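Local coordinates for protein CrmK (PDB 5I1V) that acts as a flavoenzyme oxidase with covalently bound FAD, taking part in the recycling of shunt products during caerulomycin biosynthesis, at residues A[14-19]-A[32-37]; A[67-72]-A[491-496]. All blocks are in the same frame, centred on the assembly; numbering follows the deposited sequence.

Contact 1 of 2, residues A[14-19]-A[32-37]; sequences HRYDLL and EYFRLP
Phe34 of the strand 33-36 pushes its ring between Tyr16 and Leu19 of the short helix 15-19, and every touching side chain is apolar or aromatic. With Tyr16 it makes a T-shaped pair: the centroids lie 5.1 Å apart, the planes are inclined at 71°, and the Phe34 edge is turned to the Tyr16 face. The touching edge atom is Phe34 CE1, which comes over the rim of the phenol, 3.6 Å from Tyr16 CD2. With CG anti to the backbone N (chi1 179°), the Tyr16 ring is carried toward the strand, where one face meets Phe34. Leu19 meets the same phenylalanine differently, by a CH-pi contact. Its CB stands 3.6 Å from the centroid of the Phe34 ring, almost straight above it, while Leu19 CD1 reaches back to Phe34 CB at 3.9 Å. The backbone O of Leu19 comes to 3.3 Å from Phe34 CE2. Held at one edge and on one face, Phe34 is likely to be limited in the rotation of its ring. A looser touch, Leu19 CD1 to Leu36 CD2 at 4.2 Å, extends the apolar seam along the strand. The phenol hydroxyl of Tyr16 is hydrogen-bonded to Pro31 O. The axes of helix and strand run nearly perpendicular, at 83°, and approach to 9.5 Å. Strand 33-36 lies in a mixed sheet between strands 7-9 and 77-80; Phe34 also packs on Ile78, Leu19 on Asp80 and Tyr16 on Val9.

Contact 2 of 2, residues A[67-72]-A[491-496]; sequences EAFVAS and FRHAFS. With FAD (flavin-adenine dinucleotide), chain E.
Phe69 and His493 lie ring over ring in an offset stack, with centroids 4.0 Å apart and planes only 10° from parallel. The stack joins two loops of the fold shared by FAD-linked oxidases of the berberine bridge enzyme type: 67-72, in the FAD-binding region, and 491-496, in the berberine-like region near the C-terminus. His493 ND1 sits over the centre of the phenyl ring, 3.5 Å from Phe69 CD2, and Glu67 CB covers the opposite phenyl face. Beyond the stack, Phe69 CZ meets Phe495 CB at 3.8 Å, and Ala494 CB adds a more distant touch to Phe69 CE1. FAD lies beside the pair: O3B of its adenosine ribose is 3.7 Å from Phe69 CB and 3.8 Å from His493 CD2, distances of packing, while Val70 CG2 touches the same ribose.

With CG between the backbone N and the carbonyl carbon (chi1 55°), the imidazole is set over Phe69 and ND1 is turned to its own loop, where it accepts a bent bond from Phe495 N, with an angle of 135° at the hydrogen. NE2 is hydrogen-bonded to Gly191 O, and the two bonds together are likely to hold the ring's rotation. A leucine in place of His493 removes the flat ring, and would probably leave Phe69 without its stacking partner and Phe495 N and Gly191 O without their hydrogen-bond mates. The loop itself is a type I beta turn from His493 to Ser496, closed by Ser496 N to His493 O at 3.1 Å; Ser496 CB rests over the centre of the imidazole face turned from Phe69.

In the fold
Contact 1 is local and contact 2 is long-range: 12 residues separate the segments of the first, 418 those of the second. All touching residues of 14-19 and 32-37 are buried, whereas the second contact is partly buried, with Ala494 exposed. The first joins a helix to a strand by an edge-to-face pair and aliphatic packing; the second joins two irregular loops through a near-parallel stack that includes a polar ring. Only contact 2 touches FAD, while the Phe34 side chain in contact 1 stays about 11 Å from it. The contact centres are about 18 Å apart and the contacts do not meet, though strands 33-36 and 57-60, the latter preceding loop 67-72, share one mixed sheet.

Contact 1 of 2, residues A[14-19]-A[32-37]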
loop_
_atom_site.group_PDB
_atom_site.type_symbol
_atom_site.label_atom_id
_atom_site.label_comp_id
_atom_site.label_asym_id
_atom_site.label_seq_id
_atom_site.Cartn_x
_atom_site.Cartn_y
_atom_site.Cartn_z
ATOM N N HIS A 14 -14.285 18.211 -9.084
ATOM C CA HIS A 14 -13.342 17.251 -9.712
ATOM C C HIS A 14 -13.195 15.975 -8.934
ATOM O O HIS A 14 -12.916 14.911 -9.480
ATOM C CB HIS A 14 -11.952 17.872 -9.903
ATOM C CG HIS A 14 -11.883 18.887 -11.003
ATOM N ND1 HIS A 14 -10.879 19.834 -11.077
ATOM C CD2 HIS A 14 -12.692 19.111 -12.067
ATOM C CE1 HIS A 14 -11.071 20.592 -12.141
ATOM N NE2 HIS A 14 -12.163 20.175 -12.761
ATOM N N ARG A 15 -13.446 16.061 -7.642
ATOM C CA ARG A 15 -13.355 14.872 -6.800
ATOM C C ARG A 15 -14.434 13.818 -7.037
ATOM O O ARG A 15 -14.269 12.653 -6.641
ATOM C CB ARG A 15 -13.413 15.300 -5.324
ATOM C CG ARG A 15 -12.155 15.942 -4.837
ATOM C CD ARG A 15 -12.354 16.466 -3.447
ATOM N NE ARG A 15 -13.190 17.642 -3.443
ATOM C CZ ARG A 15 -13.335 18.436 -2.383
ATOM N NH1 ARG A 15 -12.734 18.151 -1.227
ATOM N NH2 ARG A 15 -14.113 19.501 -2.468
ATOM N N TYR A 16 -15.553 14.206 -7.652
ATOM C CA TYR A 16 -16.689 13.309 -7.693
ATOM C C TYR A 16 -16.347 12.030 -8.440
ATOM O O TYR A 16 -16.737 10.928 -7.992
ATOM C CB TYR A 16 -17.870 14.064 -8.309
ATOM C CG TYR A 16 -19.158 13.296 -8.456
ATOM C CD1 TYR A 16 -19.327 12.374 -9.480
ATOM C CD2 TYR A 16 -20.234 13.502 -7.556
ATOM C CE1 TYR A 16 -20.534 11.699 -9.639
ATOM C CE2 TYR A 16 -21.424 12.810 -7.713
ATOM C CZ TYR A 16 -21.566 11.923 -8.734
ATOM O OH TYR A 16 -22.765 11.288 -8.885
ATOM N N ASP A 17 -15.640 12.133 -9.564
ATOM C CA ASP A 17 -15.395 10.916 -10.377
ATOM C C ASP A 17 -14.460 9.971 -9.659
ATOM O O ASP A 17 -14.588 8.784 -9.794
ATOM C CB ASP A 17 -14.881 11.213 -11.788
ATOM C CG ASP A 17 -15.965 11.839 -12.690
ATOM O OD1 ASP A 17 -17.188 11.748 -12.389
ATOM O OD2 ASP A 17 -15.577 12.456 -13.688
ATOM N N LEU A 18 -13.532 10.513 -8.870
ATOM C CA LEU A 18 -12.668 9.687 -7.993
ATOM C C LEU A 18 -13.493 8.994 -6.914
ATOM O O LEU A 18 -13.431 7.779 -6.736
ATOM C CB LEU A 18 -11.590 10.574 -7.380
ATOM C CG LEU A 18 -10.405 9.925 -6.606
ATOM C CD1 LEU A 18 -10.794 9.809 -5.167
ATOM C CD2 LEU A 18 -9.915 8.604 -7.204
ATOM N N LEU A 19 -14.290 9.764 -6.169
ATOM C CA LEU A 19 -15.127 9.136 -5.152
ATOM C C LEU A 19 -16.117 8.103 -5.672
ATOM O O LEU A 19 -16.561 7.247 -4.919
ATOM C CB LEU A 19 -15.861 10.204 -4.330
ATOM C CG LEU A 19 -14.915 11.090 -3.524
ATOM C CD1 LEU A 19 -15.712 12.204 -2.911
ATOM C CD2 LEU A 19 -14.215 10.277 -2.453
ATOM N N GLU A 32 -26.435 11.948 -5.956
ATOM C CA GLU A 32 -26.607 13.377 -5.899
ATOM C C GLU A 32 -25.359 14.064 -5.359
ATOM O O GLU A 32 -24.917 15.104 -5.862
ATOM C CB GLU A 32 -27.751 13.685 -4.931
ATOM C CG GLU A 32 -28.606 14.850 -5.323
ATOM C CD GLU A 32 -29.586 15.220 -4.215
ATOM O OE1 GLU A 32 -29.587 16.415 -3.858
ATOM O OE2 GLU A 32 -30.306 14.321 -3.697
ATOM N N TYR A 33 -24.823 13.498 -4.273
ATOM C CA TYR A 33 -23.609 13.979 -3.719
ATOM C C TYR A 33 -22.959 12.914 -2.866
ATOM O O TYR A 33 -23.616 11.980 -2.388
ATOM C CB TYR A 33 -23.845 15.290 -2.916
ATOM C CG TYR A 33 -24.831 15.224 -1.803
ATOM C CD1 TYR A 33 -24.452 14.890 -0.528
ATOM C CD2 TYR A 33 -26.154 15.495 -2.034
ATOM C CE1 TYR A 33 -25.367 14.866 0.511
ATOM C CE2 TYR A 33 -27.083 15.425 -1.035
ATOM C CZ TYR A 33 -26.685 15.118 0.249
ATOM O OH TYR A 33 -27.632 15.043 1.249
ATOM N N PHE A 34 -21.659 13.043 -2.683
ATOM C CA PHE A 34 -20.931 12.367 -1.606
ATOM C C PHE A 34 -20.832 13.339 -0.421
ATOM O O PHE A 34 -20.631 14.590 -0.579
ATOM C CB PHE A 34 -19.520 11.988 -2.055
ATOM C CG PHE A 34 -19.497 11.031 -3.204
ATOM C CD1 PHE A 34 -19.500 11.496 -4.500
ATOM C CD2 PHE A 34 -19.450 9.668 -2.981
ATOM C CE1 PHE A 34 -19.429 10.613 -5.568
ATOM C CE2 PHE A 34 -19.390 8.793 -4.040
ATOM C CZ PHE A 34 -19.408 9.272 -5.324
ATOM N N ARG A 35 -20.916 12.797 0.789
ATOM C CA ARG A 35 -20.711 13.623 1.965
ATOM C C ARG A 35 -19.513 13.000 2.710
ATOM O O ARG A 35 -19.512 11.803 2.907
ATOM C CB ARG A 35 -21.998 13.610 2.811
ATOM C CG ARG A 35 -21.887 14.343 4.155
ATOM C CD ARG A 35 -21.699 15.817 4.038
ATOM N NE ARG A 35 -22.791 16.464 3.300
ATOM C CZ ARG A 35 -23.998 16.696 3.793
ATOM N NH1 ARG A 35 -24.312 16.358 5.042
ATOM N NH2 ARG A 35 -24.892 17.289 3.045
ATOM N N LEU A 36 -18.485 13.786 3.049
ATOM C CA LEU A 36 -17.347 13.303 3.845
ATOM C C LEU A 36 -17.354 13.992 5.224
ATOM O O LEU A 36 -16.911 15.131 5.320
ATOM C CB LEU A 36 -16.042 13.640 3.142
ATOM C CG LEU A 36 -15.714 13.055 1.747
ATOM C CD1 LEU A 36 -14.463 12.183 1.783
ATOM C CD2 LEU A 36 -16.813 12.292 1.091
ATOM N N PRO A 37 -17.917 13.328 6.251
ATOM C CA PRO A 37 -17.969 13.880 7.603
ATOM C C PRO A 37 -16.661 13.663 8.368
ATOM O O PRO A 37 -15.862 12.785 8.026
ATOM C CB PRO A 37 -19.133 13.138 8.226
ATOM C CG PRO A 37 -19.189 11.863 7.494
ATOM C CD PRO A 37 -18.605 12.055 6.159
#

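Contact 2 of 2, residues A[67-72]-A[491-496]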
loop_
_atom_site.group_PDB
_atom_site.type_symbol
_atom_site.label_atom_id
_atom_site.label_comp_id
_atom_site.label_asym_id
_atom_site.label_seq_id
_atom_site.Cartn_x
_atom_site.Cartn_y
_atom_site.Cartn_z
ATOM N N GLU A 67 -19.723 -6.357 -4.201
ATOM C CA GLU A 67 -20.909 -6.082 -5.016
ATOM C C GLU A 67 -21.230 -4.595 -4.963
ATOM O O GLU A 67 -20.504 -3.841 -4.331
ATOM C CB GLU A 67 -22.102 -6.852 -4.475
ATOM C CG GLU A 67 -22.013 -8.350 -4.616
ATOM C CD GLU A 67 -22.194 -8.858 -6.058
ATOM O OE1 GLU A 67 -22.332 -10.089 -6.206
ATOM O OE2 GLU A 67 -22.207 -8.060 -7.032
ATOM N N ALA A 68 -22.317 -4.198 -5.600
ATOM C CA ALA A 68 -22.688 -2.806 -5.759
ATOM C C ALA A 68 -23.543 -2.312 -4.580
ATOM O O ALA A 68 -24.453 -1.522 -4.765
ATOM C CB ALA A 68 -23.489 -2.613 -7.036
ATOM N N PHE A 69 -23.261 -2.764 -3.383
ATOM C CA PHE A 69 -24.113 -2.413 -2.243
ATOM C C PHE A 69 -24.027 -0.951 -1.945
ATOM O O PHE A 69 -24.992 -0.360 -1.496
ATOM C CB PHE A 69 -23.682 -3.200 -1.021
ATOM C CG PHE A 69 -23.892 -4.684 -1.150
ATOM C CD1 PHE A 69 -24.621 -5.210 -2.196
ATOM C CD2 PHE A 69 -23.436 -5.531 -0.176
ATOM C CE1 PHE A 69 -24.855 -6.557 -2.282
ATOM C CE2 PHE A 69 -23.681 -6.900 -0.244
ATOM C CZ PHE A 69 -24.384 -7.403 -1.316
ATOM N N VAL A 70 -22.857 -0.360 -2.151
ATOM C CA VAL A 70 -22.704 1.089 -1.846
ATOM C C VAL A 70 -23.119 1.913 -3.074
ATOM O O VAL A 70 -23.777 2.923 -2.952
ATOM C CB VAL A 70 -21.241 1.419 -1.472
ATOM C CG1 VAL A 70 -21.058 2.917 -1.231
ATOM C CG2 VAL A 70 -20.692 0.618 -0.299
ATOM N N ALA A 71 -22.727 1.432 -4.256
ATOM C CA ALA A 71 -22.648 2.192 -5.494
ATOM C C ALA A 71 -23.795 1.938 -6.500
ATOM O O ALA A 71 -23.779 2.483 -7.583
ATOM C CB ALA A 71 -21.290 1.921 -6.159
ATOM N N SER A 72 -24.811 1.174 -6.123
ATOM C CA SER A 72 -26.070 1.111 -6.873
ATOM C C SER A 72 -26.484 2.448 -7.503
ATOM O O SER A 72 -26.478 3.451 -6.818
ATOM C CB SER A 72 -27.201 0.655 -5.933
ATOM O OG SER A 72 -27.409 -0.709 -6.087
ATOM N N PHE A 491 -31.386 1.604 5.933
ATOM C CA PHE A 491 -30.162 1.002 5.471
ATOM C C PHE A 491 -30.436 -0.321 4.806
ATOM O O PHE A 491 -30.803 -1.300 5.464
ATOM C CB PHE A 491 -29.226 0.853 6.672
ATOM C CG PHE A 491 -29.022 2.154 7.386
ATOM C CD1 PHE A 491 -28.138 3.098 6.860
ATOM C CD2 PHE A 491 -29.733 2.470 8.523
ATOM C CE1 PHE A 491 -27.973 4.319 7.487
ATOM C CE2 PHE A 491 -29.557 3.664 9.171
ATOM C CZ PHE A 491 -28.686 4.618 8.636
ATOM N N ARG A 492 -30.178 -0.368 3.525
ATOM C CA ARG A 492 -30.480 -1.549 2.786
ATOM C C ARG A 492 -29.622 -1.669 1.522
ATOM O O ARG A 492 -28.959 -0.698 1.108
ATOM C CB ARG A 492 -31.962 -1.545 2.470
ATOM C CG ARG A 492 -32.402 -0.454 1.490
ATOM C CD ARG A 492 -33.931 -0.396 1.331
ATOM N NE ARG A 492 -34.319 0.727 0.482
ATOM C CZ ARG A 492 -34.482 1.995 0.891
ATOM N NH1 ARG A 492 -34.342 2.361 2.175
ATOM N NH2 ARG A 492 -34.834 2.918 0.007
ATOM N N HIS A 493 -29.631 -2.876 0.970
ATOM C CA HIS A 493 -28.917 -3.257 -0.234
ATOM C C HIS A 493 -29.417 -4.642 -0.645
ATOM O O HIS A 493 -30.302 -5.187 0.026
ATOM C CB HIS A 493 -27.390 -3.185 -0.077
ATOM C CG HIS A 493 -26.823 -3.976 1.060
ATOM N ND1 HIS A 493 -26.717 -5.342 1.047
ATOM C CD2 HIS A 493 -26.203 -3.566 2.191
ATOM C CE1 HIS A 493 -26.113 -5.752 2.157
ATOM N NE2 HIS A 493 -25.768 -4.685 2.854
ATOM N N ALA A 494 -28.885 -5.231 -1.718
ATOM C CA ALA A 494 -29.472 -6.511 -2.233
ATOM C C ALA A 494 -29.441 -7.602 -1.171
ATOM O O ALA A 494 -30.300 -8.471 -1.140
ATOM C CB ALA A 494 -28.724 -6.994 -3.447
ATOM N N PHE A 495 -28.421 -7.604 -0.326
ATOM C CA PHE A 495 -28.315 -8.606 0.722
ATOM C C PHE A 495 -28.484 -8.038 2.117
ATOM O O PHE A 495 -27.967 -8.593 3.055
ATOM C CB PHE A 495 -26.984 -9.327 0.630
ATOM C CG PHE A 495 -26.915 -10.409 -0.431
ATOM C CD1 PHE A 495 -28.046 -10.898 -1.074
ATOM C CD2 PHE A 495 -25.701 -11.013 -0.712
ATOM C CE1 PHE A 495 -27.946 -11.934 -1.993
ATOM C CE2 PHE A 495 -25.608 -12.055 -1.646
ATOM C CZ PHE A 495 -26.725 -12.506 -2.271
ATOM N N SER A 496 -29.252 -6.979 2.276
ATOM C CA SER A 496 -29.481 -6.455 3.605
ATOM C C SER A 496 -30.465 -7.323 4.372
ATOM O O SER A 496 -31.298 -7.989 3.768
ATOM C CB SER A 496 -29.909 -5.003 3.583
ATOM O OG SER A 496 -31.137 -4.778 2.925
HETATM P PA FAD E . -17.165 -0.860 1.773
HETATM O O1A FAD E . -17.288 -1.183 0.304
HETATM O O2A FAD E . -16.906 0.581 2.105
HETATM O O5B FAD E . -18.429 -1.376 2.548
HETATM C C5B FAD E . -18.795 -2.751 2.601
HETATM C C4B FAD E . -20.261 -2.860 3.046
HETATM O O4B FAD E . -20.308 -2.426 4.420
HETATM C C3B FAD E . -21.281 -1.993 2.341
HETATM O O3B FAD E . -22.550 -2.610 2.463
HETATM C C2B FAD E . -21.285 -0.726 3.151
HETATM O O2B FAD E . -22.364 0.192 2.947
HETATM C C1B FAD E . -21.102 -1.273 4.572
HETATM N N9A FAD E . -20.342 -0.335 5.434
HETATM C C8A FAD E . -19.128 0.256 5.215
HETATM N N7A FAD E . -18.851 1.146 6.223
HETATM C C5A FAD E . -19.879 1.088 7.043
HETATM C C6A FAD E . -20.167 1.756 8.288
HETATM N N6A FAD E . -19.249 2.580 8.753
HETATM N N1A FAD E . -21.336 1.475 8.875
HETATM C C2A FAD E . -22.246 0.638 8.333
HETATM N N3A FAD E . -22.023 -0.072 7.198
HETATM C C4A FAD E . -20.874 0.197 6.527
HETATM N N1 FAD E . -12.231 -10.002 4.644
HETATM C C2 FAD E . -11.689 -10.798 5.595
HETATM O O2 FAD E . -12.375 -11.178 6.551
HETATM N N3 FAD E . -10.403 -11.210 5.562
HETATM C C4 FAD E . -9.554 -10.917 4.586
HETATM O O4 FAD E . -8.364 -11.294 4.625
HETATM C C4X FAD E . -10.036 -10.054 3.517
HETATM N N5 FAD E . -9.223 -9.707 2.483
HETATM C C5X FAD E . -9.674 -8.827 1.575
HETATM C C6 FAD E . -8.809 -8.331 0.600
HETATM C C7 FAD E . -9.208 -7.427 -0.383
HETATM C C7M FAD E . -8.193 -6.924 -1.416
HETATM C C8 FAD E . -10.622 -6.994 -0.351
HETATM C C8M FAD E . -11.164 -6.040 -1.380
HETATM C C9 FAD E . -11.516 -7.479 0.610
HETATM C C9A FAD E . -11.090 -8.381 1.583
HETATM N N10 FAD E . -11.954 -8.868 2.571
HETATM C C10 FAD E . -11.448 -9.669 3.578
HETATM C "C1'" FAD E . -13.401 -8.668 2.495
HETATM C "C2'" FAD E . -13.811 -7.469 3.287
HETATM O "O2'" FAD E . -13.877 -7.832 4.652
HETATM C "C3'" FAD E . -15.105 -6.889 2.822
HETATM O "O3'" FAD E . -14.972 -6.529 1.418
HETATM C "C4'" FAD E . -15.526 -5.682 3.686
HETATM O "O4'" FAD E . -16.950 -5.601 3.642
HETATM C "C5'" FAD E . -14.886 -4.406 3.178
HETATM O "O5'" FAD E . -15.237 -3.345 4.066
HETATM P P FAD E . -14.984 -1.879 3.517
HETATM O O1P FAD E . -13.609 -1.758 2.972
HETATM O O2P FAD E . -15.434 -0.882 4.537
HETATM O O3P FAD E . -16.010 -1.837 2.262
#